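Local coordinates for protein STING-associated CdnE c-di-GMP synthase (Flavobacteriaceae, PDB 6WT8) that synthesises the cyclic dinucleotide second messenger c-di-GMP, probably from GTP, as the CD-NTase enzyme of a STING-containing CBASS antiphage defence system, at residues Lys25-Thr30 and Ser249-Lys254; Lys72-Leu77 and Val85-Gln90; Lys120-Ala125 and Leu138-His143; Asn262-Tyr265 and His269-Asn272. All blocks are in the same frame, centred on the assembly; numbering follows the deposited sequence.

Contact 1: residues Lys25-Thr30 and Ser249-Lys254; sequences KMYSET and SNRRLK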
# COMPACT_ATOMS: atom_id res chain seq x y z
N LYS A 25 -16.83 -0.57 -15.03
CA LYS A 25 -17.73 0.16 -14.16
C LYS A 25 -17.81 -0.54 -12.81
O LYS A 25 -17.74 -1.77 -12.71
CB LYS A 25 -19.13 0.23 -14.76
CG LYS A 25 -19.25 1.03 -16.05
CD LYS A 25 -20.73 0.96 -16.48
CE LYS A 25 -21.02 1.60 -17.81
NZ LYS A 25 -22.54 1.74 -17.90
N MSE A 26 -17.95 0.27 -11.77
CA MSE A 26 -18.27 -0.31 -10.48
C MSE A 26 -19.65 -0.91 -10.56
O MSE A 26 -20.57 -0.37 -11.19
CB MSE A 26 -18.24 0.74 -9.39
CG MSE A 26 -16.85 1.30 -9.19
SE MSE A 26 -16.79 2.86 -7.93
CE MSE A 26 -17.58 4.16 -9.06
N TYR A 27 -19.83 -2.03 -9.88
CA TYR A 27 -21.11 -2.73 -10.05
C TYR A 27 -22.28 -1.91 -9.51
O TYR A 27 -23.38 -1.99 -10.07
CB TYR A 27 -21.08 -4.10 -9.36
CG TYR A 27 -20.56 -5.22 -10.24
CD1 TYR A 27 -19.70 -4.95 -11.30
CD2 TYR A 27 -20.94 -6.54 -10.01
CE1 TYR A 27 -19.23 -5.96 -12.11
CE2 TYR A 27 -20.48 -7.56 -10.80
CZ TYR A 27 -19.63 -7.27 -11.85
OH TYR A 27 -19.18 -8.29 -12.65
N SER A 28 -22.06 -1.10 -8.47
CA SER A 28 -23.20 -0.36 -7.96
C SER A 28 -23.66 0.67 -8.95
O SER A 28 -24.81 1.12 -8.86
CB SER A 28 -22.88 0.32 -6.61
OG SER A 28 -21.84 1.33 -6.70
N GLU A 29 -22.82 1.03 -9.93
CA GLU A 29 -23.29 1.94 -10.99
C GLU A 29 -24.50 1.37 -11.73
O GLU A 29 -25.42 2.12 -12.08
CB GLU A 29 -22.19 2.20 -12.02
CG GLU A 29 -21.10 3.11 -11.54
CD GLU A 29 -20.08 3.32 -12.63
OE1 GLU A 29 -20.48 3.92 -13.67
OE2 GLU A 29 -18.93 2.86 -12.44
N THR A 30 -24.45 0.09 -12.10
CA THR A 30 -25.53 -0.45 -12.92
C THR A 30 -26.54 -1.24 -12.13
O THR A 30 -27.64 -1.50 -12.65
CB THR A 30 -25.01 -1.38 -14.02
OG1 THR A 30 -24.12 -2.36 -13.46
CG2 THR A 30 -24.37 -0.59 -15.19
N SER A 249 -15.36 -6.48 1.63
CA SER A 249 -16.16 -5.28 1.48
C SER A 249 -17.02 -5.25 0.22
O SER A 249 -17.60 -4.20 -0.06
CB SER A 249 -15.22 -4.07 1.44
OG SER A 249 -14.61 -3.93 0.16
N ASN A 250 -17.13 -6.36 -0.53
CA ASN A 250 -17.83 -6.36 -1.83
C ASN A 250 -17.20 -5.35 -2.79
O ASN A 250 -17.88 -4.63 -3.54
CB ASN A 250 -19.35 -6.09 -1.69
CG ASN A 250 -20.06 -7.09 -0.86
OD1 ASN A 250 -19.64 -8.23 -0.69
ND2 ASN A 250 -21.25 -6.68 -0.39
N ARG A 251 -15.86 -5.32 -2.77
CA ARG A 251 -15.07 -4.56 -3.75
C ARG A 251 -15.35 -3.07 -3.65
O ARG A 251 -15.45 -2.37 -4.68
CB ARG A 251 -15.25 -5.10 -5.18
CG ARG A 251 -14.77 -6.55 -5.27
CD ARG A 251 -14.84 -7.18 -6.65
NE ARG A 251 -16.22 -7.46 -7.11
CZ ARG A 251 -16.51 -8.13 -8.22
NH1 ARG A 251 -15.53 -8.57 -9.02
NH2 ARG A 251 -17.77 -8.33 -8.53
N ARG A 252 -15.44 -2.56 -2.41
CA ARG A 252 -15.60 -1.12 -2.17
C ARG A 252 -14.42 -0.47 -1.47
O ARG A 252 -14.25 0.77 -1.60
CB ARG A 252 -16.86 -0.86 -1.34
CG ARG A 252 -18.12 -0.87 -2.29
CD ARG A 252 -19.23 -1.53 -1.62
NE ARG A 252 -20.53 -1.31 -2.25
CZ ARG A 252 -21.16 -2.23 -3.02
NH1 ARG A 252 -20.54 -3.33 -3.41
NH2 ARG A 252 -22.42 -1.99 -3.42
N LEU A 253 -13.63 -1.23 -0.70
CA LEU A 253 -12.57 -0.61 0.12
C LEU A 253 -11.57 0.12 -0.76
O LEU A 253 -11.20 1.27 -0.46
CB LEU A 253 -11.84 -1.69 0.94
CG LEU A 253 -10.55 -1.21 1.62
CD1 LEU A 253 -10.92 -0.16 2.66
CD2 LEU A 253 -9.85 -2.41 2.27
N LYS A 254 -11.10 -0.52 -1.81
CA LYS A 254 -10.09 0.14 -2.66
C LYS A 254 -10.64 1.39 -3.33
O LYS A 254 -9.90 2.39 -3.51
CB LYS A 254 -9.56 -0.80 -3.73
CG LYS A 254 -8.70 -1.90 -3.09
CD LYS A 254 -8.24 -2.87 -4.23
CE LYS A 254 -7.54 -4.09 -3.69
NZ LYS A 254 -6.91 -4.89 -4.79
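Y27 receives the guanidinium of R251 over one face of its ring, a cation-pi pair that joins segment 25-30 to the turn between helices 235-248 and 253-266. CZ of R251 stands 4.9 Å from the centroid of the Y27 ring, 16° off the ring normal. NH2 of R251 leads the approach, 3.6 Å from CE2 of Y27, and sits toward the rim; because the two planes are 65° apart, the guanidinium leans over the ring instead of stacking flat. The turn itself is a Schellman motif with N250, of positive phi, as its C-prime residue, and S249 OG accepts from R252 N at 3.0 Å in an ST motif. R252 can be followed outward from its root. CB does not aim at K25-T30, but a bend at chi2 (141°) brings the end of the chain round to it. NE donates to the carbonyl of L296. NH1 of R252 turns back on its own segment and donates to O of N250 over 3.0 Å, the oxygen lying close to the guanidinium plane. A leucine at R252 would remove these donors and is likely to leave the carbonyl oxygens of L296 and N250 without their guanidinium partner. The last nitrogen faces the other segment: NH2 of R252 rests against CB of S28 at 4.0 Å, while OG of S28 is taken by the backbone N of Y298.

Contact 2: residues Lys72-Leu77 and Val85-Gln90; sequences KVEAHL and VDFERQ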
# COMPACT_ATOMS: atom_id res chain seq x y z
N LYS A 72 10.86 -8.67 -15.95
CA LYS A 72 12.05 -8.72 -16.79
C LYS A 72 13.31 -8.47 -15.97
O LYS A 72 14.32 -9.17 -16.15
CB LYS A 72 11.96 -7.71 -17.93
CG LYS A 72 10.85 -8.09 -18.87
CD LYS A 72 10.86 -7.26 -20.11
CE LYS A 72 9.79 -7.81 -21.09
NZ LYS A 72 9.92 -7.15 -22.45
N VAL A 73 13.27 -7.48 -15.07
CA VAL A 73 14.42 -7.25 -14.17
C VAL A 73 14.69 -8.49 -13.32
O VAL A 73 15.87 -8.90 -13.14
CB VAL A 73 14.15 -6.02 -13.28
CG1 VAL A 73 15.28 -5.78 -12.31
CG2 VAL A 73 14.01 -4.78 -14.16
N GLU A 74 13.64 -9.06 -12.72
CA GLU A 74 13.80 -10.26 -11.89
C GLU A 74 14.53 -11.37 -12.64
O GLU A 74 15.39 -12.03 -12.05
CB GLU A 74 12.42 -10.76 -11.43
CG GLU A 74 12.59 -12.02 -10.59
CD GLU A 74 11.29 -12.59 -10.02
OE1 GLU A 74 10.44 -11.83 -9.54
OE2 GLU A 74 11.13 -13.84 -10.04
N ALA A 75 14.21 -11.59 -13.92
CA ALA A 75 14.85 -12.69 -14.64
C ALA A 75 16.37 -12.51 -14.68
O ALA A 75 17.13 -13.47 -14.51
CB ALA A 75 14.31 -12.80 -16.06
N HIS A 76 16.83 -11.28 -14.88
CA HIS A 76 18.28 -11.03 -14.88
C HIS A 76 18.90 -11.27 -13.50
O HIS A 76 19.97 -11.90 -13.37
CB HIS A 76 18.57 -9.60 -15.33
CG HIS A 76 18.26 -9.36 -16.77
ND1 HIS A 76 19.01 -9.91 -17.78
CD2 HIS A 76 17.26 -8.66 -17.37
CE1 HIS A 76 18.49 -9.57 -18.95
NE2 HIS A 76 17.42 -8.83 -18.73
N LEU A 77 18.25 -10.75 -12.44
CA LEU A 77 18.81 -10.93 -11.12
C LEU A 77 18.73 -12.39 -10.70
O LEU A 77 19.63 -12.88 -10.01
CB LEU A 77 18.02 -10.06 -10.14
CG LEU A 77 18.00 -8.57 -10.41
CD1 LEU A 77 17.08 -7.91 -9.41
CD2 LEU A 77 19.43 -8.04 -10.12
N VAL A 85 18.61 -15.51 -3.02
CA VAL A 85 17.52 -14.62 -2.68
C VAL A 85 16.18 -15.21 -3.12
O VAL A 85 16.08 -16.02 -4.05
CB VAL A 85 17.69 -13.24 -3.35
CG1 VAL A 85 18.91 -12.51 -2.81
CG2 VAL A 85 17.71 -13.33 -4.89
N ASP A 86 15.13 -14.75 -2.42
CA ASP A 86 13.75 -14.79 -2.92
C ASP A 86 13.36 -13.47 -3.55
O ASP A 86 13.87 -12.41 -3.19
CB ASP A 86 12.78 -15.02 -1.77
CG ASP A 86 12.94 -16.39 -1.10
OD1 ASP A 86 13.47 -17.36 -1.70
OD2 ASP A 86 12.44 -16.49 0.06
N PHE A 87 12.42 -13.52 -4.48
CA PHE A 87 11.94 -12.31 -5.11
C PHE A 87 10.50 -12.06 -4.76
O PHE A 87 9.65 -12.95 -4.89
CB PHE A 87 12.07 -12.39 -6.63
CG PHE A 87 13.51 -12.48 -7.10
CD1 PHE A 87 14.26 -11.31 -7.15
CD2 PHE A 87 14.11 -13.71 -7.45
CE1 PHE A 87 15.60 -11.35 -7.51
CE2 PHE A 87 15.43 -13.74 -7.82
CZ PHE A 87 16.17 -12.56 -7.83
N GLU A 88 10.21 -10.82 -4.41
CA GLU A 88 8.85 -10.40 -4.08
C GLU A 88 8.63 -9.00 -4.64
O GLU A 88 9.43 -8.46 -5.41
CB GLU A 88 8.64 -10.41 -2.56
CG GLU A 88 8.79 -11.80 -1.90
CD GLU A 88 7.71 -12.81 -2.32
OE1 GLU A 88 6.64 -12.45 -2.87
OE2 GLU A 88 7.98 -14.01 -2.08
N ARG A 89 7.45 -8.42 -4.34
CA ARG A 89 7.09 -7.09 -4.82
C ARG A 89 6.48 -6.29 -3.68
O ARG A 89 5.87 -6.85 -2.78
CB ARG A 89 6.04 -7.15 -5.95
CG ARG A 89 6.46 -7.94 -7.20
CD ARG A 89 7.60 -7.26 -7.93
NE ARG A 89 7.83 -8.04 -9.16
CZ ARG A 89 8.70 -9.06 -9.25
NH1 ARG A 89 9.46 -9.37 -8.21
NH2 ARG A 89 8.82 -9.76 -10.40
N GLN A 90 6.60 -4.96 -3.75
CA GLN A 90 5.92 -4.13 -2.76
C GLN A 90 5.44 -2.86 -3.43
O GLN A 90 5.82 -2.55 -4.56
CB GLN A 90 6.79 -3.74 -1.56
CG GLN A 90 8.06 -2.91 -1.93
CD GLN A 90 8.85 -2.44 -0.75
OE1 GLN A 90 8.77 -2.99 0.35
NE2 GLN A 90 9.63 -1.38 -0.97
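R89 grips E74 with two nitrogens that converge on a single carboxylate oxygen, a salt bridge made end-on. NH1 of R89 reaches OE1 of E74 at 3.0 Å, nearly in line with the C-O bond, whereas NH2 of R89 meets the same OE1 at 2.8 Å from above the carboxylate plane. OE1 lies close to the guanidinium plane, yet the two flat groups stand 88° apart. Further bonds hold the guanidinium: NH1 of R89 donates to O of E88 at 2.9 Å, and NH2 also bonds OD1 of N71. The elements joined are helix 60-81 and strand 85-90, which pairs with strand 106-112 in the central sheet of a fold that CD-NTases share with Pol-beta-like nucleotidyltransferases. The short segments run antiparallel (171°), their axes 10.3 Å apart at closest approach. With CG anti to the backbone N (chi1 179°) and the chain extended, E74 lays CG over the F87 ring, a CH-pi contact 3.9 Å from the centroid, and carries OE1 to R89. The carboxylate is nearly parallel to that ring, and OE1 of E74 comes within 3.4 Å of CB of F87. Were E74 an alanine, R89 would probably lose its anionic mate and the face of F87 its aliphatic cover. One helical turn on, CB of L77 packs at 3.8 Å against CE1 of F87, and L77 touches L169 of helix 154-172.

Contact 3: residues Lys120-Ala125 and Leu138-His143; sequences KGLEKA and LNLKKH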
# COMPACT_ATOMS: atom_id res chain seq x y z
N LYS A 120 13.82 -13.22 21.70
CA LYS A 120 13.22 -13.19 23.02
C LYS A 120 11.74 -13.52 22.93
O LYS A 120 11.20 -14.21 23.80
CB LYS A 120 13.40 -11.81 23.67
CG LYS A 120 14.82 -11.35 23.95
CD LYS A 120 14.80 -9.91 24.48
CE LYS A 120 16.19 -9.42 24.85
NZ LYS A 120 16.79 -10.28 25.91
N GLY A 121 11.08 -13.03 21.87
CA GLY A 121 9.66 -13.29 21.71
C GLY A 121 9.35 -14.75 21.46
O GLY A 121 8.32 -15.24 21.92
N LEU A 122 10.20 -15.44 20.68
CA LEU A 122 9.98 -16.86 20.45
C LEU A 122 10.06 -17.63 21.76
O LEU A 122 9.20 -18.47 22.05
CB LEU A 122 11.03 -17.39 19.44
CG LEU A 122 11.07 -18.90 19.15
CD1 LEU A 122 9.77 -19.48 18.61
CD2 LEU A 122 12.24 -19.19 18.21
N GLU A 123 11.11 -17.35 22.54
CA GLU A 123 11.28 -18.02 23.84
C GLU A 123 10.10 -17.74 24.75
O GLU A 123 9.58 -18.65 25.40
CB GLU A 123 12.58 -17.54 24.47
CG GLU A 123 13.77 -18.17 23.83
CD GLU A 123 13.69 -19.67 23.96
OE1 GLU A 123 13.39 -20.15 25.09
OE2 GLU A 123 13.90 -20.35 22.94
N LYS A 124 9.72 -16.48 24.85
CA LYS A 124 8.59 -16.13 25.71
C LYS A 124 7.33 -16.88 25.29
O LYS A 124 6.61 -17.42 26.14
CB LYS A 124 8.36 -14.62 25.63
CG LYS A 124 7.17 -14.08 26.43
CD LYS A 124 7.10 -12.57 26.27
CE LYS A 124 6.12 -11.94 27.23
NZ LYS A 124 5.85 -10.52 26.86
N ALA A 125 7.07 -16.94 23.98
CA ALA A 125 5.84 -17.57 23.51
C ALA A 125 5.84 -19.07 23.80
O ALA A 125 4.86 -19.62 24.32
CB ALA A 125 5.65 -17.30 22.01
N LEU A 138 3.02 -26.00 17.66
CA LEU A 138 3.81 -26.81 16.75
C LEU A 138 4.63 -25.95 15.79
O LEU A 138 5.80 -26.25 15.50
CB LEU A 138 2.89 -27.76 15.99
CG LEU A 138 2.34 -28.80 16.98
CD1 LEU A 138 1.28 -29.70 16.36
CD2 LEU A 138 3.45 -29.62 17.65
N ASN A 139 4.03 -24.87 15.28
CA ASN A 139 4.74 -23.98 14.37
C ASN A 139 5.93 -23.33 15.07
O ASN A 139 7.04 -23.29 14.53
CB ASN A 139 3.79 -22.93 13.82
CG ASN A 139 2.86 -23.47 12.80
OD1 ASN A 139 3.14 -24.52 12.22
ND2 ASN A 139 1.75 -22.79 12.55
N LEU A 140 5.70 -22.82 16.27
CA LEU A 140 6.78 -22.17 17.01
C LEU A 140 7.90 -23.14 17.30
O LEU A 140 9.08 -22.80 17.19
CB LEU A 140 6.24 -21.60 18.32
CG LEU A 140 5.40 -20.34 18.18
CD1 LEU A 140 4.69 -20.06 19.51
CD2 LEU A 140 6.18 -19.11 17.79
N LYS A 141 7.53 -24.36 17.70
CA LYS A 141 8.52 -25.36 18.06
C LYS A 141 9.42 -25.67 16.87
O LYS A 141 10.64 -25.81 17.02
CB LYS A 141 7.82 -26.63 18.59
CG LYS A 141 8.76 -27.66 19.18
CD LYS A 141 7.99 -28.83 19.80
CE LYS A 141 7.34 -29.70 18.74
NZ LYS A 141 6.54 -30.80 19.34
N LYS A 142 8.83 -25.74 15.67
CA LYS A 142 9.65 -26.05 14.50
C LYS A 142 10.63 -24.92 14.20
O LYS A 142 11.76 -25.18 13.79
CB LYS A 142 8.78 -26.35 13.28
CG LYS A 142 8.04 -27.65 13.36
CD LYS A 142 7.18 -27.87 12.10
CE LYS A 142 6.36 -29.17 12.20
NZ LYS A 142 6.22 -29.88 10.88
N HIS A 143 10.21 -23.66 14.38
CA HIS A 143 11.15 -22.55 14.19
C HIS A 143 12.29 -22.62 15.19
O HIS A 143 13.45 -22.41 14.82
CB HIS A 143 10.42 -21.21 14.30
CG HIS A 143 9.66 -20.87 13.07
ND1 HIS A 143 10.26 -20.39 11.92
CD2 HIS A 143 8.34 -20.95 12.80
CE1 HIS A 143 9.35 -20.21 11.00
NE2 HIS A 143 8.17 -20.57 11.49
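L122 and L140 bring the two helical segments nearest each other, with 7.1 Å between their CA atoms. Both backbones keep regular alpha-helical phi and psi, with i to i+4 bonds such as A125 N to G121 O at 2.9 Å. No hydrogen bond crosses between the segments; what joins them is aliphatic. The side chain of L122 leaves the helix with CG opposite the backbone N (chi1 174°), and this carries its CD1 branch across to the facing helix. There CD1 of L122 lies 3.7 Å from CD2 of L140, and about as far from that residue's carbonyl oxygen, as the two leucines slide past one another in opposite directions. These consecutive helices, 119-126 and 134-146, form a helix-loop-helix pair that follows strand 114-117, and the centre of the contact lies about 29 Å from the centre of the chain. The second branch of L140 has a different partner: its CD1 meets CB of A125 at 3.8 Å, so L140 forks between residues three apart on the other helix. M209, on helix 206-211, touches L122 and L140 as well, making the apolar cluster a three-helix one. Polar side chains lie beside the apolar contact. E123 forms a salt bridge with K144 of the second helix, and H143, whose CB points at the first helix, turns its ring away to hydrogen-bond OD1 of N212 through NE2.

Contact 4: residues Asn262-Tyr265 and His269-Asn272; sequences NIKY and HIEN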
# COMPACT_ATOMS: atom_id res chain seq x y z
N ASN A 262 -7.06 10.77 -4.13
CA ASN A 262 -7.27 11.79 -5.15
C ASN A 262 -7.70 13.10 -4.50
O ASN A 262 -7.28 14.17 -4.94
CB ASN A 262 -8.35 11.31 -6.16
CG ASN A 262 -7.71 10.54 -7.34
OD1 ASN A 262 -6.89 11.11 -8.06
ND2 ASN A 262 -8.03 9.25 -7.50
N ILE A 263 -8.64 13.05 -3.54
CA ILE A 263 -9.06 14.28 -2.87
C ILE A 263 -7.86 14.95 -2.22
O ILE A 263 -7.68 16.17 -2.32
CB ILE A 263 -10.14 13.99 -1.81
CG1 ILE A 263 -11.41 13.44 -2.45
CG2 ILE A 263 -10.47 15.23 -0.95
CD1 ILE A 263 -11.90 14.13 -3.63
N LYS A 264 -7.01 14.17 -1.54
CA LYS A 264 -5.85 14.79 -0.90
C LYS A 264 -4.92 15.45 -1.93
O LYS A 264 -4.38 16.57 -1.73
CB LYS A 264 -5.07 13.73 -0.09
CG LYS A 264 -4.06 14.43 0.85
CD LYS A 264 -3.49 13.42 1.88
CE LYS A 264 -2.53 12.42 1.22
NZ LYS A 264 -1.12 13.00 1.07
N TYR A 265 -4.73 14.77 -3.06
CA TYR A 265 -3.80 15.23 -4.08
C TYR A 265 -4.25 16.56 -4.66
O TYR A 265 -3.43 17.46 -4.81
CB TYR A 265 -3.69 14.14 -5.17
CG TYR A 265 -2.51 14.35 -6.11
CD1 TYR A 265 -2.60 15.19 -7.22
CD2 TYR A 265 -1.32 13.68 -5.87
CE1 TYR A 265 -1.50 15.36 -8.06
CE2 TYR A 265 -0.20 13.83 -6.74
CZ TYR A 265 -0.33 14.66 -7.81
OH TYR A 265 0.78 14.85 -8.63
N HIS A 269 -4.85 22.95 0.19
CA HIS A 269 -4.50 23.20 1.58
C HIS A 269 -3.62 22.11 2.17
O HIS A 269 -3.19 22.25 3.32
CB HIS A 269 -5.79 23.32 2.40
CG HIS A 269 -6.73 24.36 1.85
ND1 HIS A 269 -8.03 24.09 1.48
CD2 HIS A 269 -6.53 25.68 1.62
CE1 HIS A 269 -8.59 25.21 1.05
NE2 HIS A 269 -7.70 26.18 1.13
N ILE A 270 -3.33 21.03 1.43
CA ILE A 270 -2.55 19.90 1.95
C ILE A 270 -1.31 19.73 1.08
O ILE A 270 -1.43 19.55 -0.14
CB ILE A 270 -3.41 18.62 1.98
CG1 ILE A 270 -4.62 18.82 2.90
CG2 ILE A 270 -2.56 17.41 2.50
CD1 ILE A 270 -5.72 17.68 2.77
N GLU A 271 -0.14 19.69 1.72
CA GLU A 271 1.11 19.38 1.03
C GLU A 271 1.11 17.94 0.56
O GLU A 271 0.62 17.06 1.26
CB GLU A 271 2.29 19.57 1.98
CG GLU A 271 2.39 20.98 2.50
CD GLU A 271 2.92 21.92 1.43
OE1 GLU A 271 3.62 21.44 0.51
OE2 GLU A 271 2.66 23.14 1.53
N ASN A 272 1.67 17.68 -0.64
CA ASN A 272 1.67 16.31 -1.14
C ASN A 272 2.41 15.36 -0.19
O ASN A 272 1.99 14.22 0.01
CB ASN A 272 2.29 16.22 -2.53
CG ASN A 272 2.20 14.80 -3.13
OD1 ASN A 272 1.21 14.09 -2.93
ND2 ASN A 272 3.26 14.38 -3.83
O HOH W 1 -0.02 15.02 3.02
O HOH W 2 -1.37 14.13 -1.64
O HOH W 3 -1.73 17.42 -1.89
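I270 lays its CG2 branch against the aliphatic stem of K264, 3.7 Å from CG of that lysine, the two side chains crossing at about a right angle. A water lies 2.8 Å from O of K264 and 2.8 Å from O of I270, bridging the two backbones where the chain turns back after helix 253-266. I270 also touches E342 and L346 of helix 336-360. Next, the CB of E271 points away from the helix, and the residue takes part through its carbonyl: a water 2.8 Å from O of E271 accepts from NZ of K264 at 3.0 Å. The lysine reaches this position by folding at chi3 (71°) and chi4 (83°), which swings NZ back over the loop. N272 follows, with CG anti to its backbone N (chi1 -176°), a setting that directs the amide at the helix; another water donates to OD1 of N272 at 2.9 Å and accepts from NZ of K264, also at 2.9 Å. The same OD1 passes 3.9 Å from CD2 of Y265. NZ also bonds O of I276 directly. With two waters and one carbonyl, NZ has an acceptor for each of its three protons, consistent with a charged ammonium that holds 269-272 through waters and the later part of the loop directly.

From the N terminus, 25-30 opens the longest loop, which contact 1 closes only at 249-254, 219 residues on. Contacts 2 and 3 are nested inside it, in series: 72-77 and 85-90 close a short loop tying helix 60-81 to the central sheet, then 120-125 and 138-143 join two consecutive helices at the periphery. Contact 4 follows contact 1 in series and closes a tight turn, sharing helix 253-266 with it; the nearest atoms of these two are about 8 Å apart. None of the loops cross. Contacts 3 and 4 lie on opposite sides of the chain's centre, their centres about 44 Å apart.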